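Local coordinates for protein putative transcriptional regulator (Clostridium difficile, PDB 3QI7) that is of unknown function but has a periplasmic binding protein-like fold, is a putative lipoprotein, and may bind a small ligand such as a sugar, at residues E66-T69 and S70-S74; G144-L147 and A148-K152; E202-K205 and N206-K209. One frame throughout, in Å; residues are numbered along the deposited sequence.

Interaction 1. Residues E66-T69 and S70-S74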
loop_
_atom_site.group_PDB
_atom_site.type_symbol
_atom_site.label_atom_id
_atom_site.label_comp_id
_atom_site.label_asym_id
_atom_site.label_seq_id
_atom_site.Cartn_x
_atom_site.Cartn_y
_atom_site.Cartn_z
ATOM N N GLU A 66 10.709 -16.177 8.349
ATOM C CA GLU A 66 11.121 -15.865 6.984
ATOM C C GLU A 66 10.514 -16.887 6.028
ATOM O O GLU A 66 10.375 -18.058 6.384
ATOM C CB GLU A 66 12.643 -15.874 6.855
ATOM C CG GLU A 66 13.304 -14.698 7.560
ATOM C CD GLU A 66 14.781 -14.588 7.246
ATOM O OE1 GLU A 66 15.405 -15.605 6.910
ATOM O OE2 GLU A 66 15.319 -13.472 7.345
ATOM N N ASN A 67 10.109 -16.428 4.846
ATOM C CA ASN A 67 9.655 -17.324 3.786
ATOM C C ASN A 67 8.495 -18.150 4.311
ATOM O O ASN A 67 8.496 -19.368 4.191
ATOM C CB ASN A 67 10.799 -18.257 3.344
ATOM C CG ASN A 67 12.003 -17.503 2.829
ATOM O OD1 ASN A 67 11.917 -16.761 1.853
ATOM N ND2 ASN A 67 13.133 -17.686 3.484
ATOM N N PHE A 68 7.534 -17.469 4.930
ATOM C CA PHE A 68 6.524 -18.139 5.770
ATOM C C PHE A 68 5.622 -19.135 5.029
ATOM O O PHE A 68 5.164 -20.090 5.636
ATOM C CB PHE A 68 5.687 -17.126 6.588
ATOM C CG PHE A 68 4.500 -16.510 5.842
ATOM C CD1 PHE A 68 3.300 -17.217 5.703
ATOM C CD2 PHE A 68 4.578 -15.224 5.326
ATOM C CE1 PHE A 68 2.210 -16.654 5.041
ATOM C CE2 PHE A 68 3.502 -14.644 4.666
ATOM C CZ PHE A 68 2.300 -15.365 4.523
ATOM N N THR A 69 5.369 -18.899 3.741
ATOM C CA THR A 69 4.586 -19.845 2.914
ATOM C C THR A 69 5.300 -21.218 2.812
ATOM O O THR A 69 4.645 -22.263 2.706
ATOM C CB THR A 69 4.219 -19.243 1.521
ATOM O OG1 THR A 69 5.387 -19.012 0.735
ATOM C CG2 THR A 69 3.513 -17.906 1.674
ATOM N N SER A 70 6.635 -21.218 2.919
ATOM C CA SER A 70 7.407 -22.467 3.014
ATOM C C SER A 70 7.526 -23.003 4.436
ATOM O O SER A 70 8.116 -24.039 4.645
ATOM C CB SER A 70 8.800 -22.277 2.423
ATOM O OG SER A 70 8.685 -22.082 1.030
ATOM N N ASN A 71 6.967 -22.284 5.403
ATOM C CA ASN A 71 6.977 -22.683 6.800
ATOM C C ASN A 71 5.615 -22.409 7.394
ATOM O O ASN A 71 5.499 -21.858 8.494
ATOM C CB ASN A 71 8.039 -21.886 7.552
ATOM C CG ASN A 71 9.424 -22.097 6.980
ATOM O OD1 ASN A 71 10.042 -23.135 7.215
ATOM N ND2 ASN A 71 9.903 -21.131 6.184
ATOM N N ILE A 72 4.586 -22.804 6.653
ATOM C CA ILE A 72 3.227 -22.355 6.909
ATOM C C ILE A 72 2.641 -22.764 8.273
ATOM O O ILE A 72 1.874 -22.015 8.875
ATOM C CB ILE A 72 2.277 -22.759 5.737
ATOM C CG1 ILE A 72 1.053 -21.829 5.695
ATOM C CG2 ILE A 72 1.921 -24.247 5.793
ATOM C CD1 ILE A 72 1.383 -20.406 5.265
ATOM N N ASP A 73 3.007 -23.930 8.780
ATOM C CA ASP A 73 2.452 -24.409 10.055
ATOM C C ASP A 73 3.005 -23.645 11.259
ATOM O O ASP A 73 2.279 -23.340 12.215
ATOM C CB ASP A 73 2.729 -25.905 10.212
ATOM C CG ASP A 73 2.273 -26.690 9.012
ATOM O OD1 ASP A 73 1.088 -27.084 8.994
ATOM O OD2 ASP A 73 3.099 -26.888 8.084
ATOM N N SER A 74 4.300 -23.336 11.210
ATOM C CA SER A 74 4.913 -22.542 12.257
ATOM C C SER A 74 4.297 -21.127 12.247
ATOM O O SER A 74 4.043 -20.548 13.312
ATOM C CB SER A 74 6.428 -22.502 12.058
ATOM O OG SER A 74 7.035 -21.549 12.906
#
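Asn67 O is gripped twice: Ser70 N donates to it at 2.9 Å, and the side-chain amide Asn71 ND2 adds a weak bond at 3.0 Å. The same ND2 also makes a weak bond to Glu66 O, 3.1 Å away, with an N-H...O angle of only 120°. One amide nitrogen is thus shared by two successive carbonyls. With CG anti to the carbonyl carbon (chi1 -59°), the Asn71 side chain reaches back over the turn to both. Asn71 N donates to Phe68 O at 2.8 Å. The two backbone bonds, to Asn67 O and Phe68 O, are of the i+3 to i kind and mark the short 3-10 segment that leads from strand 57-63 into helix 72-80, a beta-to-alpha connection of the periplasmic binding protein-like fold. Asn71 occupies the N-cap position, yet its side chain turns to the preceding loop and makes no capping bond. On the apolar side, Ile72 CD1 comes to the edge of the Phe68 ring, near its plane, and lies 3.7 Å from Phe68 CD1. Thr69 CG2 lies over one face of that ring, offset toward the rim. The buried ring also packs against Thr95 and Leu100, while Asn67 N donates to Glu24.

Interaction 2. Residues G144-L147 and A148-K152; sequences GKVL and AERSK
Regular alpha-helical backbone bonds tie Gly144 O through Leu147 O to the amides of Ala148 through Ser151, each four residues on and all close to straight. Leu147 O takes a second bond, from Ser151 OG at 2.8 Å; OG and Ser151 N reach this oxygen from opposite faces of its carbonyl plane. The hydroxyl of a buried serine is thereby satisfied one turn back. On another side of the helix, Lys145 NZ forms a salt bridge to Glu149 OE2 at 2.8 Å, meeting the carboxylate on its syn side, 25° out of plane. The lysine runs straight as far as CE and bends only at its last torsion (chi4 -71°), which turns NZ onto the oxygen. Val146 and Arg150 lie side by side: CG1 of the valine sits over one face of the guanidinium, tightly, 3.2 Å from Arg150 NE. The far end of that arginine is fixed by NH1 donating to Leu366 O, and the Arg150 side chain also touches Ile365 and Gln368. Helix 140-153 lies with Val146 and Arg150 on strand 361-370 and with Lys145, Leu147 and Ala148 against helix 171-186, Leu147 also reaching, like Ser151, strand 228-231.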
loop_
_atom_site.group_PDB
_atom_site.type_symbol
_atom_site.label_atom_id
_atom_site.label_comp_id
_atom_site.label_asym_id
_atom_site.label_seq_id
_atom_site.Cartn_x
_atom_site.Cartn_y
_atom_site.Cartn_z
ATOM N N GLY A 144 -6.135 1.088 -11.554
ATOM C CA GLY A 144 -5.941 1.375 -12.981
ATOM C C GLY A 144 -6.742 2.576 -13.454
ATOM O O GLY A 144 -6.222 3.449 -14.157
ATOM N N LYS A 145 -8.014 2.592 -13.092
ATOM C CA LYS A 145 -8.923 3.639 -13.484
ATOM C C LYS A 145 -8.394 4.978 -12.987
ATOM O O LYS A 145 -8.311 5.939 -13.747
ATOM C CB LYS A 145 -10.308 3.359 -12.916
ATOM C CG LYS A 145 -11.401 4.415 -13.219
ATOM C CD LYS A 145 -12.801 3.979 -12.639
ATOM C CE LYS A 145 -13.889 5.013 -12.928
ATOM N NZ LYS A 145 -13.681 6.215 -12.108
ATOM N N VAL A 146 -7.986 5.022 -11.719
ATOM C CA VAL A 146 -7.603 6.282 -11.076
ATOM C C VAL A 146 -6.259 6.773 -11.609
ATOM O O VAL A 146 -6.058 7.968 -11.828
ATOM C CB VAL A 146 -7.595 6.149 -9.519
ATOM C CG1 VAL A 146 -6.975 7.399 -8.847
ATOM C CG2 VAL A 146 -9.050 5.840 -8.958
ATOM N N LEU A 147 -5.356 5.849 -11.867
ATOM C CA LEU A 147 -4.041 6.201 -12.462
ATOM C C LEU A 147 -4.217 6.800 -13.884
ATOM O O LEU A 147 -3.547 7.766 -14.262
ATOM C CB LEU A 147 -3.143 4.982 -12.482
ATOM C CG LEU A 147 -1.806 5.071 -13.227
ATOM C CD1 LEU A 147 -0.910 6.195 -12.677
ATOM C CD2 LEU A 147 -1.115 3.683 -13.148
ATOM N N ALA A 148 -5.107 6.220 -14.678
ATOM C CA ALA A 148 -5.432 6.770 -16.016
ATOM C C ALA A 148 -6.007 8.185 -15.890
ATOM O O ALA A 148 -5.585 9.118 -16.601
ATOM C CB ALA A 148 -6.432 5.829 -16.738
ATOM N N GLU A 149 -6.954 8.368 -14.979
ATOM C CA GLU A 149 -7.582 9.692 -14.782
ATOM C C GLU A 149 -6.567 10.729 -14.300
ATOM O O GLU A 149 -6.480 11.829 -14.867
ATOM C CB GLU A 149 -8.762 9.596 -13.823
ATOM C CG GLU A 149 -9.897 8.747 -14.381
ATOM C CD GLU A 149 -11.025 8.575 -13.385
ATOM O OE1 GLU A 149 -10.908 9.128 -12.290
ATOM O OE2 GLU A 149 -12.024 7.877 -13.705
ATOM N N ARG A 150 -5.754 10.358 -13.311
ATOM C CA ARG A 150 -4.788 11.303 -12.735
ATOM C C ARG A 150 -3.718 11.681 -13.743
ATOM O O ARG A 150 -3.263 12.841 -13.760
ATOM C CB ARG A 150 -4.185 10.771 -11.409
ATOM C CG ARG A 150 -5.178 10.851 -10.245
ATOM C CD ARG A 150 -4.678 10.264 -8.883
ATOM N NE ARG A 150 -5.792 10.252 -7.929
ATOM C CZ ARG A 150 -5.760 9.781 -6.690
ATOM N NH1 ARG A 150 -4.636 9.309 -6.147
ATOM N NH2 ARG A 150 -6.871 9.800 -5.978
ATOM N N SER A 151 -3.321 10.723 -14.593
ATOM C CA SER A 151 -2.486 10.997 -15.761
ATOM C C SER A 151 -3.098 12.062 -16.715
ATOM O O SER A 151 -2.417 13.044 -17.108
ATOM C CB SER A 151 -2.226 9.676 -16.548
ATOM O OG SER A 151 -1.464 8.770 -15.765
ATOM N N LYS A 152 -4.375 11.861 -17.070
ATOM C CA LYS A 152 -5.135 12.799 -17.916
ATOM C C LYS A 152 -5.126 14.204 -17.278
ATOM O O LYS A 152 -4.835 15.186 -17.955
ATOM C CB LYS A 152 -6.598 12.313 -18.131
ATOM C CG LYS A 152 -7.431 13.146 -19.144
ATOM C CD LYS A 152 -7.176 12.743 -20.582
ATOM C CE LYS A 152 -7.857 13.644 -21.579
ATOM N NZ LYS A 152 -7.961 12.930 -22.878
#

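Interaction 3. Residues E202-K205 and N206-K209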
loop_
_atom_site.group_PDB
_atom_site.type_symbol
_atom_site.label_atom_id
_atom_site.label_comp_id
_atom_site.label_asym_id
_atom_site.label_seq_id
_atom_site.Cartn_x
_atom_site.Cartn_y
_atom_site.Cartn_z
ATOM N N GLU A 202 19.955 -11.781 -13.076
ATOM C CA GLU A 202 20.367 -10.394 -12.806
ATOM C C GLU A 202 20.905 -9.715 -14.078
ATOM O O GLU A 202 20.769 -8.511 -14.250
ATOM C CB GLU A 202 21.425 -10.371 -11.704
ATOM C CG GLU A 202 21.804 -8.989 -11.161
ATOM C CD GLU A 202 20.803 -8.444 -10.158
ATOM O OE1 GLU A 202 19.801 -9.127 -9.858
ATOM O OE2 GLU A 202 21.026 -7.323 -9.672
ATOM N N GLU A 203 21.516 -10.492 -14.963
ATOM C CA GLU A 203 22.013 -9.964 -16.235
ATOM C C GLU A 203 20.889 -9.269 -17.033
ATOM O O GLU A 203 21.144 -8.314 -17.754
ATOM C CB GLU A 203 22.600 -11.083 -17.094
ATOM C CG GLU A 203 23.317 -10.577 -18.357
ATOM C CD GLU A 203 23.846 -11.683 -19.271
ATOM O OE1 GLU A 203 23.712 -12.883 -18.957
ATOM O OE2 GLU A 203 24.405 -11.336 -20.324
ATOM N N ASP A 204 19.664 -9.777 -16.904
ATOM C CA ASP A 204 18.530 -9.250 -17.648
ATOM C C ASP A 204 18.118 -7.853 -17.215
ATOM O O ASP A 204 17.521 -7.121 -17.996
ATOM C CB ASP A 204 17.341 -10.207 -17.536
ATOM C CG ASP A 204 17.606 -11.542 -18.197
ATOM O OD1 ASP A 204 18.270 -11.552 -19.260
ATOM O OD2 ASP A 204 17.162 -12.573 -17.651
ATOM N N LYS A 205 18.434 -7.484 -15.970
ATOM C CA LYS A 205 18.106 -6.166 -15.454
ATOM C C LYS A 205 18.733 -5.042 -16.274
ATOM O O LYS A 205 18.033 -4.102 -16.660
ATOM C CB LYS A 205 18.532 -6.029 -13.980
ATOM C CG LYS A 205 17.655 -6.812 -13.023
ATOM C CD LYS A 205 17.722 -6.241 -11.600
ATOM C CE LYS A 205 16.634 -6.829 -10.708
ATOM N NZ LYS A 205 16.783 -8.313 -10.594
ATOM N N ASN A 206 20.045 -5.110 -16.539
ATOM C CA ASN A 206 20.660 -4.080 -17.376
ATOM C C ASN A 206 20.092 -4.068 -18.814
ATOM O O ASN A 206 20.073 -3.019 -19.459
ATOM C CB ASN A 206 22.198 -4.191 -17.414
ATOM C CG ASN A 206 22.884 -3.488 -16.226
ATOM O OD1 ASN A 206 22.371 -2.505 -15.641
ATOM N ND2 ASN A 206 24.073 -3.980 -15.886
ATOM N N LYS A 207 19.654 -5.226 -19.318
ATOM C CA LYS A 207 18.975 -5.300 -20.620
ATOM C C LYS A 207 17.644 -4.533 -20.529
ATOM O O LYS A 207 17.312 -3.734 -21.416
ATOM C CB LYS A 207 18.755 -6.757 -21.058
ATOM C CG LYS A 207 20.041 -7.540 -21.311
ATOM C CD LYS A 207 19.736 -8.967 -21.788
ATOM C CE LYS A 207 20.889 -9.562 -22.590
ATOM N NZ LYS A 207 22.182 -9.514 -21.848
ATOM N N VAL A 208 16.899 -4.740 -19.445
ATOM C CA VAL A 208 15.665 -3.998 -19.232
ATOM C C VAL A 208 15.892 -2.473 -19.154
ATOM O O VAL A 208 15.196 -1.691 -19.824
ATOM C CB VAL A 208 14.927 -4.476 -17.971
ATOM C CG1 VAL A 208 13.765 -3.499 -17.612
ATOM C CG2 VAL A 208 14.447 -5.925 -18.171
ATOM N N LYS A 209 16.862 -2.062 -18.338
ATOM C CA LYS A 209 17.291 -0.667 -18.280
ATOM C C LYS A 209 17.603 -0.083 -19.659
ATOM O O LYS A 209 17.108 0.986 -19.999
ATOM C CB LYS A 209 18.510 -0.526 -17.373
ATOM C CG LYS A 209 19.007 0.901 -17.261
ATOM C CD LYS A 209 20.278 0.983 -16.434
ATOM C CE LYS A 209 19.992 1.000 -14.943
ATOM N NZ LYS A 209 21.314 1.134 -14.241
HETATM O O HOH W 1 22.177 -6.310 -15.032
HETATM O O HOH W 2 20.646 -12.047 -20.237
#
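The Glu203 carboxylate is met at its OE2 end by the ammonium of Lys207, whose NZ stands well above the plane and to the CG side, 3.3 Å from OE2. This i to i+4 salt bridge, weak as a hydrogen bond, spans one turn near the N-terminal end of helix 203-223. The Lys207 chain bends at its end (chi4 54°), bringing NZ back toward Glu203 CG and CD too. A second carboxylate, that of Glu202, is approached in a similar manner: Lys205 NZ lies 50° out of its plane, 3.2 Å from OE1, in another salt bridge. The Asp204 carboxylate divides its work between its two oxygens. OD2 accepts from the backbone amides of Asn200 and Thr201, tying the incoming loop to the helix, whereas OD1 accepts from a water at 2.6 Å. That water is weakly bonded to Lys207 NZ and so links opposite charges whose atoms, Asp204 OD1 and Lys207 NZ, stand 5.1 Å apart. The backbone is also hydrated at its start. In place of a direct bond between Glu202 O and Asn206 N, a water bridges them, donating to Glu202 O at 2.7 Å. It accepts from Asn206 N at 2.9 Å. Glu202 O also accepts Lys205 N, three residues on. Val208 turns inward onto Ile199, and Lys205, Asn206 and Lys209 touch Tyr235 of helix 234-247. Regular helical bonding follows: Val208 N donates to Asp204 O, and Lys209 N meets Lys205 O at 2.9 Å with an N-H...O angle of 175°.

In the fold
From the N terminus the contacts come in series, none nesting in or crossing another, and each is local, so none closes a long loop. Interaction 1 turns the chain from strand 57-63 of the larger, mixed sheet into helix 72-80. Interaction 2 lies in helix 140-153, which leads from strand 134-137 of that sheet to strand 159-164 of the separate three-stranded parallel sheet, and it rests on strands of both. Interaction 3 lies near the N-terminal end of helix 203-223, between strands 191-196 and 228-231 at the two edges of the smaller sheet. Interactions 1 and 2 lie on opposite sides of the chain's centre, their own centres 37 Å apart; no two of the three touch.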